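Local coordinates for protein PpBBE-like 1 D396N (Physcomitrella patens subsp. patens, PDB 6EO5) that oxidises cellobiose as a berberine bridge enzyme-like flavoprotein of the VAO family, carrying bi-covalently bound FAD, here as an engineered variant, at residues Ala23-Arg37 against Ala47-Gln59. Numbering follows the deposited sequence.
Sequences ARTAFPGTSEYSTAR and APSAFVFPTTVAQ
An antiparallel strand pair, R24-A26 against A50-F53, forms one border of the small four-stranded mixed sheet in the FAD-binding part of this VAO-family fold, and helix 31-36 folds back over one face of it. Strand 50-53 is the inner partner, pairing on its other side with strand 95-98. A26 and F51 exchange two backbone bonds, the straighter from F51 N to A26 O (171°). On the face carrying F51 and F53, the helix sets the methyl of A36 over the centre of the F51 ring, CB lying 3.5 Å above its plane. F51 turns an edge to the Y33 ring in an offset edge-to-face pair, planes 65° apart, with Y33 CD2 3.6 Å from F51 CE2. The Y33 side chain, whose chi1 of 174° sets CG anti to the backbone N, reaches past F51 to the loop before strand 50-53, where its OH donates to a lone pair of P48 O at 2.7 Å. A phenylalanine here would lack this hydroxyl and would probably leave P48 O without this donor, removing one tie between the helix and that loop. Away from this cluster, A50 CB makes a CH-pi contact over one face of the F27 ring, toward its rim, and the F27 side chain also touches helix 14-21. T30 is the N-cap of helix 31-36, its OG1 accepting from Y33 N. At the R24-F53 end of the strand pair, R24 bends at chi3 and lays its guanidinium flat on F53, a cation-pi stack in which R24 CZ lies 3.7 Å from the F53 ring centroid, with NH1 over the ring centre.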
ATOM      1  N   ALA A  23      -4.424   7.982  27.822  1.00 81.18           N
ATOM      2  CA  ALA A  23      -4.957   7.233  26.698  1.00 76.10           C
ATOM      3  C   ALA A  23      -5.349   5.827  27.139  1.00 76.12           C
ATOM      4  O   ALA A  23      -4.837   5.295  28.128  1.00 80.30           O
ATOM      5  CB  ALA A  23      -3.935   7.167  25.567  1.00 78.04           C
ATOM      6  N   ARG A  24      -6.272   5.226  26.394  1.00 72.61           N
ATOM      7  CA  ARG A  24      -6.614   3.827  26.626  1.00 70.37           C
ATOM      8  C   ARG A  24      -5.406   2.933  26.358  1.00 77.85           C
ATOM      9  O   ARG A  24      -4.595   3.210  25.467  1.00 75.98           O
ATOM     10  CB  ARG A  24      -7.783   3.429  25.728  1.00 70.48           C
ATOM     11  CG  ARG A  24      -8.118   1.955  25.741  1.00 72.08           C
ATOM     12  CD  ARG A  24      -9.438   1.712  25.029  1.00 73.02           C
ATOM     13  NE  ARG A  24      -9.437   2.182  23.642  1.00 77.82           N
ATOM     14  CZ  ARG A  24      -9.275   1.385  22.586  1.00 79.47           C
ATOM     15  NH1 ARG A  24      -9.092   0.079  22.772  1.00 74.24           N
ATOM     16  NH2 ARG A  24      -9.293   1.887  21.351  1.00 75.51           N
ATOM     17  N   THR A  25      -5.264   1.866  27.152  1.00 75.71           N
ATOM     18  CA  THR A  25      -4.165   0.924  26.971  1.00 69.96           C
ATOM     19  C   THR A  25      -4.679  -0.502  27.088  1.00 72.54           C
ATOM     20  O   THR A  25      -5.800  -0.753  27.531  1.00 74.83           O
ATOM     21  CB  THR A  25      -3.031   1.131  27.987  1.00 74.03           C
ATOM     22  OG1 THR A  25      -3.508   0.864  29.313  1.00 73.47           O
ATOM     23  CG2 THR A  25      -2.462   2.543  27.896  1.00 72.22           C
ATOM     24  N   ALA A  26      -3.836  -1.441  26.670  1.00 73.05           N
ATOM     25  CA  ALA A  26      -4.072  -2.862  26.878  1.00 75.61           C
ATOM     26  C   ALA A  26      -2.727  -3.529  27.112  1.00 77.55           C
ATOM     27  O   ALA A  26      -1.768  -3.258  26.383  1.00 76.83           O
ATOM     28  CB  ALA A  26      -4.788  -3.503  25.686  1.00 74.35           C
ATOM     29  N   PHE A  27      -2.652  -4.381  28.138  1.00 73.63           N
ATOM     30  CA  PHE A  27      -1.378  -4.943  28.556  1.00 72.02           C
ATOM     31  C   PHE A  27      -1.439  -6.467  28.544  1.00 72.69           C
ATOM     32  O   PHE A  27      -2.525  -7.050  28.662  1.00 74.25           O
ATOM     33  CB  PHE A  27      -0.986  -4.438  29.953  1.00 73.17           C
ATOM     34  CG  PHE A  27      -0.257  -3.125  29.935  1.00 72.97           C
ATOM     35  CD1 PHE A  27      -0.953  -1.929  29.888  1.00 75.98           C
ATOM     36  CD2 PHE A  27       1.128  -3.086  29.944  1.00 78.25           C
ATOM     37  CE1 PHE A  27      -0.283  -0.710  29.858  1.00 76.36           C
ATOM     38  CE2 PHE A  27       1.811  -1.867  29.916  1.00 79.15           C
ATOM     39  CZ  PHE A  27       1.104  -0.681  29.871  1.00 77.17           C
ATOM     40  N   PRO A  28      -0.294  -7.136  28.369  1.00 69.21           N
ATOM     41  CA  PRO A  28      -0.308  -8.590  28.152  1.00 68.67           C
ATOM     42  C   PRO A  28      -1.073  -9.319  29.242  1.00 70.95           C
ATOM     43  O   PRO A  28      -1.013  -8.965  30.419  1.00 74.91           O
ATOM     44  CB  PRO A  28       1.176  -8.962  28.169  1.00 62.73           C
ATOM     45  CG  PRO A  28       1.870  -7.717  27.730  1.00 63.69           C
ATOM     46  CD  PRO A  28       1.071  -6.581  28.290  1.00 65.00           C
ATOM     47  N   GLY A  29      -1.808 -10.341  28.837  1.00 73.46           N
ATOM     48  CA  GLY A  29      -2.591 -11.120  29.759  1.00 73.57           C
ATOM     49  C   GLY A  29      -4.043 -10.717  29.848  1.00 75.12           C
ATOM     50  O   GLY A  29      -4.841 -11.468  30.422  1.00 79.32           O
ATOM     51  N   THR A  30      -4.414  -9.566  29.302  1.00 75.35           N
ATOM     52  CA  THR A  30      -5.801  -9.125  29.282  1.00 76.76           C
ATOM     53  C   THR A  30      -6.466  -9.460  27.948  1.00 78.01           C
ATOM     54  O   THR A  30      -5.813  -9.784  26.952  1.00 78.34           O
ATOM     55  CB  THR A  30      -5.893  -7.624  29.538  1.00 75.85           C
ATOM     56  OG1 THR A  30      -5.515  -6.922  28.353  1.00 75.53           O
ATOM     57  CG2 THR A  30      -4.964  -7.224  30.667  1.00 73.48           C
ATOM     58  N   SER A  31      -7.792  -9.378  27.942  1.00 77.23           N
ATOM     59  CA  SER A  31      -8.534  -9.675  26.726  1.00 78.91           C
ATOM     60  C   SER A  31      -8.479  -8.525  25.727  1.00 81.71           C
ATOM     61  O   SER A  31      -8.631  -8.753  24.521  1.00 82.23           O
ATOM     62  CB  SER A  31      -9.988  -9.999  27.064  1.00 81.79           C
ATOM     63  OG  SER A  31     -10.694  -8.816  27.397  1.00 85.97           O
ATOM     64  N   GLU A  32      -8.284  -7.290  26.203  1.00 80.27           N
ATOM     65  CA  GLU A  32      -8.115  -6.162  25.290  1.00 78.56           C
ATOM     66  C   GLU A  32      -6.836  -6.317  24.485  1.00 77.83           C
ATOM     67  O   GLU A  32      -6.825  -6.114  23.266  1.00 78.76           O
ATOM     68  CB  GLU A  32      -8.092  -4.836  26.059  1.00 80.47           C
ATOM     69  CG  GLU A  32      -9.300  -4.566  26.942  1.00 80.79           C
ATOM     70  CD  GLU A  32      -9.271  -5.378  28.223  1.00 89.88           C
ATOM     71  OE1 GLU A  32      -8.163  -5.553  28.804  1.00 81.53           O
ATOM     72  OE2 GLU A  32     -10.356  -5.858  28.628  1.00 91.26           O
ATOM     73  N   TYR A  33      -5.742  -6.672  25.166  1.00 76.77           N
ATOM     74  CA  TYR A  33      -4.467  -6.916  24.503  1.00 75.46           C
ATOM     75  C   TYR A  33      -4.575  -8.062  23.504  1.00 76.95           C
ATOM     76  O   TYR A  33      -4.016  -7.990  22.402  1.00 74.81           O
ATOM     77  CB  TYR A  33      -3.402  -7.198  25.564  1.00 69.71           C
ATOM     78  CG  TYR A  33      -2.028  -7.612  25.089  1.00 67.45           C
ATOM     79  CD1 TYR A  33      -1.718  -8.950  24.860  1.00 68.95           C
ATOM     80  CD2 TYR A  33      -1.015  -6.672  24.933  1.00 68.50           C
ATOM     81  CE1 TYR A  33      -0.445  -9.335  24.458  1.00 65.30           C
ATOM     82  CE2 TYR A  33       0.267  -7.048  24.531  1.00 64.15           C
ATOM     83  CZ  TYR A  33       0.542  -8.380  24.299  1.00 64.74           C
ATOM     84  OH  TYR A  33       1.807  -8.761  23.902  1.00 68.10           O
ATOM     85  N   SER A  34      -5.305  -9.121  23.863  1.00 73.03           N
ATOM     86  CA  SER A  34      -5.457 -10.251  22.955  1.00 70.01           C
ATOM     87  C   SER A  34      -6.141  -9.844  21.651  1.00 74.25           C
ATOM     88  O   SER A  34      -5.657 -10.163  20.558  1.00 73.07           O
ATOM     89  CB  SER A  34      -6.234 -11.364  23.638  1.00 71.15           C
ATOM     90  OG  SER A  34      -6.779 -12.222  22.661  1.00 76.29           O
ATOM     91  N   THR A  35      -7.271  -9.138  21.737  1.00 74.52           N
ATOM     92  CA  THR A  35      -7.933  -8.738  20.501  1.00 74.37           C
ATOM     93  C   THR A  35      -7.174  -7.629  19.778  1.00 73.16           C
ATOM     94  O   THR A  35      -7.322  -7.487  18.559  1.00 72.34           O
ATOM     95  CB  THR A  35      -9.384  -8.310  20.762  1.00 75.70           C
ATOM     96  OG1 THR A  35      -9.404  -7.014  21.360  1.00 78.21           O
ATOM     97  CG2 THR A  35     -10.093  -9.299  21.682  1.00 74.23           C
ATOM     98  N   ALA A  36      -6.353  -6.856  20.487  1.00 66.94           N
ATOM     99  CA  ALA A  36      -5.572  -5.829  19.816  1.00 63.51           C
ATOM    100  C   ALA A  36      -4.474  -6.421  18.944  1.00 68.32           C
ATOM    101  O   ALA A  36      -3.962  -5.729  18.058  1.00 69.75           O
ATOM    102  CB  ALA A  36      -4.963  -4.865  20.837  1.00 64.77           C
ATOM    103  N   ARG A  37      -4.105  -7.684  19.169  1.00 67.52           N
ATOM    104  CA  ARG A  37      -3.038  -8.303  18.394  1.00 67.07           C
ATOM    105  C   ARG A  37      -3.437  -8.591  16.953  1.00 70.14           C
ATOM    106  O   ARG A  37      -2.571  -8.979  16.160  1.00 69.90           O
ATOM    107  CB  ARG A  37      -2.596  -9.593  19.061  1.00 59.80           C
ATOM    108  CG  ARG A  37      -2.089  -9.381  20.456  1.00 68.66           C
ATOM    109  CD  ARG A  37      -1.655 -10.680  21.079  1.00 67.82           C
ATOM    110  NE  ARG A  37      -0.409 -11.156  20.498  1.00 65.42           N
ATOM    111  CZ  ARG A  37       0.337 -12.108  21.038  1.00 69.37           C
ATOM    112  NH1 ARG A  37      -0.052 -12.670  22.175  1.00 71.93           N
ATOM    113  NH2 ARG A  37       1.469 -12.490  20.452  1.00 64.63           N
ATOM    114  N   ALA A  47       4.409 -10.182  20.016  1.00 67.30           N
ATOM    115  CA  ALA A  47       3.745  -9.842  21.272  1.00 68.37           C
ATOM    116  C   ALA A  47       4.290  -8.530  21.813  1.00 66.71           C
ATOM    117  O   ALA A  47       5.404  -8.516  22.359  1.00 67.00           O
ATOM    118  CB  ALA A  47       3.946 -10.959  22.295  1.00 63.31           C
ATOM    119  N   PRO A  48       3.564  -7.419  21.697  1.00 67.32           N
ATOM    120  CA  PRO A  48       4.103  -6.124  22.138  1.00 68.65           C
ATOM    121  C   PRO A  48       4.179  -6.040  23.656  1.00 67.14           C
ATOM    122  O   PRO A  48       3.613  -6.862  24.378  1.00 66.43           O
ATOM    123  CB  PRO A  48       3.095  -5.099  21.578  1.00 63.51           C
ATOM    124  CG  PRO A  48       2.265  -5.832  20.581  1.00 61.03           C
ATOM    125  CD  PRO A  48       2.252  -7.269  21.040  1.00 64.83           C
ATOM    126  N   SER A  49       4.898  -5.015  24.138  1.00 68.93           N
ATOM    127  CA  SER A  49       4.815  -4.643  25.552  1.00 67.92           C
ATOM    128  C   SER A  49       3.414  -4.161  25.894  1.00 72.28           C
ATOM    129  O   SER A  49       2.831  -4.559  26.907  1.00 74.50           O
ATOM    130  CB  SER A  49       5.815  -3.536  25.897  1.00 68.61           C
ATOM    131  OG  SER A  49       7.105  -3.781  25.387  1.00 75.26           O
ATOM    132  N   ALA A  50       2.866  -3.281  25.062  1.00 73.27           N
ATOM    133  CA  ALA A  50       1.554  -2.714  25.329  1.00 72.82           C
ATOM    134  C   ALA A  50       1.011  -2.070  24.064  1.00 70.76           C
ATOM    135  O   ALA A  50       1.759  -1.732  23.142  1.00 69.69           O
ATOM    136  CB  ALA A  50       1.609  -1.685  26.462  1.00 72.91           C
ATOM    137  N   PHE A  51      -0.310  -1.911  24.043  1.00 71.08           N
ATOM    138  CA  PHE A  51      -1.007  -1.092  23.064  1.00 69.47           C
ATOM    139  C   PHE A  51      -1.489   0.171  23.759  1.00 72.58           C
ATOM    140  O   PHE A  51      -2.090   0.094  24.832  1.00 74.88           O
ATOM    141  CB  PHE A  51      -2.202  -1.834  22.464  1.00 66.69           C
ATOM    142  CG  PHE A  51      -1.836  -3.065  21.685  1.00 68.68           C
ATOM    143  CD1 PHE A  51      -1.587  -2.987  20.322  1.00 63.64           C
ATOM    144  CD2 PHE A  51      -1.762  -4.304  22.310  1.00 66.13           C
ATOM    145  CE1 PHE A  51      -1.262  -4.112  19.605  1.00 65.42           C
ATOM    146  CE2 PHE A  51      -1.439  -5.443  21.593  1.00 65.83           C
ATOM    147  CZ  PHE A  51      -1.185  -5.351  20.241  1.00 65.63           C
ATOM    148  N   VAL A  52      -1.215   1.324  23.161  1.00 70.69           N
ATOM    149  CA  VAL A  52      -1.798   2.585  23.588  1.00 69.28           C
ATOM    150  C   VAL A  52      -2.585   3.146  22.412  1.00 72.73           C
ATOM    151  O   VAL A  52      -2.161   3.029  21.257  1.00 72.02           O
ATOM    152  CB  VAL A  52      -0.729   3.582  24.095  1.00 70.31           C
ATOM    153  CG1 VAL A  52       0.353   3.817  23.054  1.00 72.34           C
ATOM    154  CG2 VAL A  52      -1.374   4.892  24.521  1.00 67.94           C
ATOM    155  N   PHE A  53      -3.753   3.729  22.704  1.00 76.12           N
ATOM    156  CA  PHE A  53      -4.706   4.185  21.697  1.00 69.91           C
ATOM    157  C   PHE A  53      -4.889   5.689  21.845  1.00 70.61           C
ATOM    158  O   PHE A  53      -5.883   6.142  22.430  1.00 72.09           O
ATOM    159  CB  PHE A  53      -6.038   3.455  21.836  1.00 68.09           C
ATOM    160  CG  PHE A  53      -5.936   1.968  21.625  1.00 73.39           C
ATOM    161  CD1 PHE A  53      -5.471   1.137  22.631  1.00 70.22           C
ATOM    162  CD2 PHE A  53      -6.312   1.398  20.416  1.00 73.53           C
ATOM    163  CE1 PHE A  53      -5.382  -0.233  22.434  1.00 70.51           C
ATOM    164  CE2 PHE A  53      -6.221   0.028  20.218  1.00 73.33           C
ATOM    165  CZ  PHE A  53      -5.757  -0.786  21.229  1.00 67.48           C
ATOM    166  N   PRO A  54      -3.950   6.492  21.340  1.00 72.11           N
ATOM    167  CA  PRO A  54      -4.080   7.945  21.479  1.00 72.01           C
ATOM    168  C   PRO A  54      -5.318   8.452  20.766  1.00 74.47           C
ATOM    169  O   PRO A  54      -5.683   7.957  19.695  1.00 75.25           O
ATOM    170  CB  PRO A  54      -2.810   8.494  20.819  1.00 69.24           C
ATOM    171  CG  PRO A  54      -1.899   7.362  20.702  1.00 76.55           C
ATOM    172  CD  PRO A  54      -2.724   6.118  20.621  1.00 72.57           C
ATOM    173  N   THR A  55      -5.962   9.442  21.389  1.00 72.29           N
ATOM    174  CA  THR A  55      -6.940  10.293  20.726  1.00 77.19           C
ATOM    175  C   THR A  55      -6.488  11.746  20.611  1.00 74.88           C
ATOM    176  O   THR A  55      -7.182  12.531  19.959  1.00 73.56           O
ATOM    177  CB  THR A  55      -8.295  10.244  21.454  1.00 71.27           C
ATOM    178  OG1 THR A  55      -8.131  10.728  22.790  1.00 80.27           O
ATOM    179  CG2 THR A  55      -8.824   8.825  21.517  1.00 63.59           C
ATOM    180  N   THR A  56      -5.350  12.121  21.209  1.00 70.58           N
ATOM    181  CA  THR A  56      -4.833  13.485  21.152  1.00 73.46           C
ATOM    182  C   THR A  56      -3.339  13.471  20.856  1.00 77.12           C
ATOM    183  O   THR A  56      -2.635  12.499  21.142  1.00 78.11           O
ATOM    184  CB  THR A  56      -5.049  14.256  22.466  1.00 78.98           C
ATOM    185  OG1 THR A  56      -4.119  13.791  23.461  1.00 79.21           O
ATOM    186  CG2 THR A  56      -6.468  14.072  22.975  1.00 75.23           C
ATOM    187  N   VAL A  57      -2.857  14.589  20.301  1.00 76.35           N
ATOM    188  CA  VAL A  57      -1.422  14.748  20.062  1.00 73.09           C
ATOM    189  C   VAL A  57      -0.653  14.669  21.372  1.00 77.48           C
ATOM    190  O   VAL A  57       0.452  14.114  21.431  1.00 81.30           O
ATOM    191  CB  VAL A  57      -1.141  16.075  19.332  1.00 69.77           C
ATOM    192  CG1 VAL A  57       0.355  16.327  19.246  1.00 63.55           C
ATOM    193  CG2 VAL A  57      -1.766  16.070  17.957  1.00 65.46           C
ATOM    194  N   ALA A  58      -1.222  15.222  22.443  1.00 79.06           N
ATOM    195  CA  ALA A  58      -0.583  15.123  23.750  1.00 76.89           C
ATOM    196  C   ALA A  58      -0.293  13.674  24.105  1.00 79.05           C
ATOM    197  O   ALA A  58       0.784  13.352  24.624  1.00 78.34           O
ATOM    198  CB  ALA A  58      -1.472  15.764  24.816  1.00 78.57           C
ATOM    199  N   GLN A  59      -1.241  12.777  23.813  1.00 78.74           N
ATOM    200  CA  GLN A  59      -1.086  11.381  24.210  1.00 79.41           C
ATOM    201  C   GLN A  59      -0.058  10.666  23.338  1.00 81.22           C
ATOM    202  O   GLN A  59       0.668   9.782  23.819  1.00 75.93           O
ATOM    203  CB  GLN A  59      -2.438  10.676  24.156  1.00 77.22           C
ATOM    204  CG  GLN A  59      -3.420  11.206  25.172  1.00 77.26           C
ATOM    205  CD  GLN A  59      -4.747  10.507  25.098  1.00 80.19           C
ATOM    206  OE1 GLN A  59      -5.037   9.813  24.124  1.00 83.67           O
ATOM    207  NE2 GLN A  59      -5.564  10.671  26.130  1.00 81.32           N
TER